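Local coordinates for Ribose/Galactose Isomerase (Vibrio parahaemolyticus, PDB 3ONO), which probably interconverts aldoses and ketoses, acting as a putative sugar-phosphate isomerase, at residues 65-70 against 193-198. Sequence-based numbering, arbitrary orientation.
Sequences KAVDFV and QECFFA
V67 and C195 make the closest side-chain contact here. The CG1 methyl of V67 meets the SG of C195 at 3.7 Å, branch end against thiol. The contact is apolar. On V67, CG1 stands anti to the carbonyl carbon (chi1 -54°), which carries this methyl toward the helix; CG2 lies farther from the sulfur. The SG of C195 is anti to its own backbone N (chi1 170°) and reaches out from the helix surface.

A66 forms the second point of contact. Its methyl points at helix 190-199 and looks onto backbone as much as side chain. A66 CB lies 4.3 Å from F196 O, a loose van der Waals approach. The CA atoms of A66 and F196 are 5.7 Å apart, consistent with the small side chain of A66. The F196 ring starts away from the 65-70 segment, and F196 CD1 is about 4.5 Å from A66 CB. All four touching residues are buried, but the shared surface is modest.

The loop is set by the end of helix 51-63. K65 has positive phi (65°) and closes that helix with a Schellman motif. The backbone of V67 bonds back to L61, and A66 N bonds to S64 OG. The F196 side chain packs on I60 and L61 of helix 51-63, on S64 just after it, and on I205 and V209 of helix 203-212.

In this alpha-beta-alpha sandwich, the C-terminal helix 190-199 thus packs on the connection between helix 51-63 and strand 69-74, the central strand of the parallel sheet. F196 extends the packing to helix 203-212.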
ATOM      1  N   LYS A  65      25.198  20.932  10.958  1.00 28.59           N
ATOM      2  CA  LYS A  65      25.332  21.090   9.524  1.00 30.54           C
ATOM      3  C   LYS A  65      26.344  20.143   8.883  1.00 31.37           C
ATOM      4  O   LYS A  65      26.762  20.355   7.749  1.00 31.57           O
ATOM      5  CB  LYS A  65      25.603  22.544   9.160  1.00 38.91           C
ATOM      6  CG  LYS A  65      24.505  23.484   9.628  1.00 48.66           C
ATOM      7  CD  LYS A  65      24.782  24.897   9.163  1.00 66.62           C
ATOM      8  CE  LYS A  65      23.919  25.923   9.894  1.00 75.90           C
ATOM      9  NZ  LYS A  65      24.316  27.322   9.532  1.00 81.12           N
ATOM     10  N   ALA A  66      26.700  19.078   9.591  1.00 29.70           N
ATOM     11  CA  ALA A  66      27.586  18.055   9.038  1.00 29.64           C
ATOM     12  C   ALA A  66      26.974  17.367   7.828  1.00 32.45           C
ATOM     13  O   ALA A  66      27.684  16.984   6.897  1.00 32.77           O
ATOM     14  CB  ALA A  66      27.952  17.024  10.101  1.00 31.89           C
ATOM     15  N   VAL A  67      25.657  17.184   7.848  1.00 26.67           N
ATOM     16  CA  VAL A  67      24.954  16.669   6.688  1.00 26.90           C
ATOM     17  C   VAL A  67      23.697  17.490   6.438  1.00 27.23           C
ATOM     18  O   VAL A  67      23.256  18.258   7.299  1.00 27.90           O
ATOM     19  CB  VAL A  67      24.580  15.170   6.812  1.00 31.00           C
ATOM     20  CG1 VAL A  67      25.810  14.332   7.135  1.00 30.33           C
ATOM     21  CG2 VAL A  67      23.481  14.975   7.845  1.00 31.06           C
ATOM     22  N   ASP A  68      23.130  17.306   5.247  1.00 27.63           N
ATOM     23  CA  ASP A  68      21.945  18.033   4.820  1.00 27.28           C
ATOM     24  C   ASP A  68      20.677  17.206   4.950  1.00 25.24           C
ATOM     25  O   ASP A  68      19.593  17.772   5.041  1.00 28.17           O
ATOM     26  CB  ASP A  68      22.091  18.474   3.363  1.00 26.90           C
ATOM     27  CG  ASP A  68      23.359  19.277   3.131  1.00 32.96           C
ATOM     28  OD1 ASP A  68      23.526  20.293   3.836  1.00 37.03           O
ATOM     29  OD2 ASP A  68      24.173  18.866   2.270  1.00 36.57           O
ATOM     30  N   PHE A  69      20.810  15.882   4.974  1.00 25.61           N
ATOM     31  CA  PHE A  69      19.638  15.005   4.909  1.00 22.53           C
ATOM     32  C   PHE A  69      19.969  13.683   5.584  1.00 24.93           C
ATOM     33  O   PHE A  69      21.102  13.201   5.508  1.00 28.55           O
ATOM     34  CB  PHE A  69      19.266  14.744   3.444  1.00 19.98           C
ATOM     35  CG  PHE A  69      17.813  14.363   3.238  1.00 22.70           C
ATOM     36  CD1 PHE A  69      17.422  13.041   3.301  1.00 25.32           C
ATOM     37  CD2 PHE A  69      16.852  15.335   2.993  1.00 22.98           C
ATOM     38  CE1 PHE A  69      16.088  12.676   3.096  1.00 25.90           C
ATOM     39  CE2 PHE A  69      15.503  14.985   2.791  1.00 23.35           C
ATOM     40  CZ  PHE A  69      15.126  13.650   2.850  1.00 24.83           C
ATOM     41  N   VAL A  70      18.976  13.099   6.241  1.00 23.41           N
ATOM     42  CA  VAL A  70      19.136  11.821   6.918  1.00 19.93           C
ATOM     43  C   VAL A  70      18.178  10.773   6.352  1.00 20.97           C
ATOM     44  O   VAL A  70      16.990  11.027   6.208  1.00 21.14           O
ATOM     45  CB  VAL A  70      18.888  11.988   8.435  1.00 18.68           C
ATOM     46  CG1 VAL A  70      18.679  10.623   9.120  1.00 24.00           C
ATOM     47  CG2 VAL A  70      20.050  12.780   9.062  1.00 21.84           C
ATOM     48  N   GLN A 193      31.898   9.345  13.853  1.00 33.30           N
ATOM     49  CA  GLN A 193      32.878  10.375  14.176  1.00 36.84           C
ATOM     50  C   GLN A 193      33.560  10.914  12.916  1.00 38.69           C
ATOM     51  O   GLN A 193      33.797  12.116  12.796  1.00 38.36           O
ATOM     52  CB  GLN A 193      33.897   9.843  15.178  1.00 36.54           C
ATOM     53  CG  GLN A 193      33.293   9.610  16.556  1.00 38.06           C
ATOM     54  CD  GLN A 193      34.249   8.932  17.502  1.00 44.01           C
ATOM     55  OE1 GLN A 193      35.466   9.048  17.355  1.00 48.11           O
ATOM     56  NE2 GLN A 193      33.706   8.222  18.490  1.00 41.20           N
ATOM     57  N   GLU A 194      33.849  10.027  11.971  1.00 38.19           N
ATOM     58  CA  GLU A 194      34.542  10.436  10.761  1.00 44.98           C
ATOM     59  C   GLU A 194      33.708  11.436   9.970  1.00 43.62           C
ATOM     60  O   GLU A 194      34.231  12.424   9.456  1.00 45.36           O
ATOM     61  CB  GLU A 194      34.880   9.220   9.896  1.00 52.48           C
ATOM     62  CG  GLU A 194      35.772   9.548   8.709  1.00 71.48           C
ATOM     63  CD  GLU A 194      36.038   8.343   7.819  1.00 87.77           C
ATOM     64  OE1 GLU A 194      35.716   7.207   8.238  1.00 91.92           O
ATOM     65  OE2 GLU A 194      36.569   8.537   6.699  1.00 92.70           O
ATOM     66  N   CYS A 195      32.405  11.174   9.871  1.00 34.92           N
ATOM     67  CA  CYS A 195      31.504  12.086   9.187  1.00 31.26           C
ATOM     68  C   CYS A 195      31.391  13.387   9.985  1.00 31.16           C
ATOM     69  O   CYS A 195      31.617  14.471   9.456  1.00 35.47           O
ATOM     70  CB  CYS A 195      30.120  11.437   9.010  1.00 30.99           C
ATOM     71  SG  CYS A 195      28.820  12.553   8.419  1.00 35.66           S
ATOM     72  N   PHE A 196      31.069  13.272  11.269  1.00 28.47           N
ATOM     73  CA  PHE A 196      30.820  14.446  12.088  1.00 31.68           C
ATOM     74  C   PHE A 196      32.004  15.413  12.130  1.00 34.50           C
ATOM     75  O   PHE A 196      31.876  16.599  11.826  1.00 37.95           O
ATOM     76  CB  PHE A 196      30.460  14.040  13.520  1.00 32.32           C
ATOM     77  CG  PHE A 196      30.304  15.203  14.444  1.00 29.84           C
ATOM     78  CD1 PHE A 196      29.213  16.045  14.330  1.00 28.42           C
ATOM     79  CD2 PHE A 196      31.266  15.482  15.418  1.00 30.56           C
ATOM     80  CE1 PHE A 196      29.070  17.143  15.184  1.00 25.62           C
ATOM     81  CE2 PHE A 196      31.128  16.559  16.276  1.00 30.70           C
ATOM     82  CZ  PHE A 196      30.044  17.396  16.170  1.00 33.24           C
ATOM     83  N   PHE A 197      33.156  14.905  12.527  1.00 34.50           N
ATOM     84  CA  PHE A 197      34.303  15.781  12.725  1.00 35.78           C
ATOM     85  C   PHE A 197      34.817  16.415  11.431  1.00 37.92           C
ATOM     86  O   PHE A 197      35.364  17.524  11.446  1.00 42.00           O
ATOM     87  CB  PHE A 197      35.405  15.058  13.494  1.00 38.05           C
ATOM     88  CG  PHE A 197      35.088  14.875  14.950  1.00 35.74           C
ATOM     89  CD1 PHE A 197      34.865  15.973  15.765  1.00 35.59           C
ATOM     90  CD2 PHE A 197      35.005  13.611  15.504  1.00 37.91           C
ATOM     91  CE1 PHE A 197      34.572  15.814  17.106  1.00 38.80           C
ATOM     92  CE2 PHE A 197      34.707  13.443  16.837  1.00 37.16           C
ATOM     93  CZ  PHE A 197      34.492  14.553  17.645  1.00 39.23           C
ATOM     94  N   ALA A 198      34.626  15.722  10.320  1.00 38.07           N
ATOM     95  CA  ALA A 198      35.051  16.214   9.019  1.00 40.21           C
ATOM     96  C   ALA A 198      34.165  17.343   8.510  1.00 43.82           C
ATOM     97  O   ALA A 198      34.611  18.189   7.729  1.00 45.42           O
ATOM     98  CB  ALA A 198      35.070  15.076   8.011  1.00 44.21           C
TER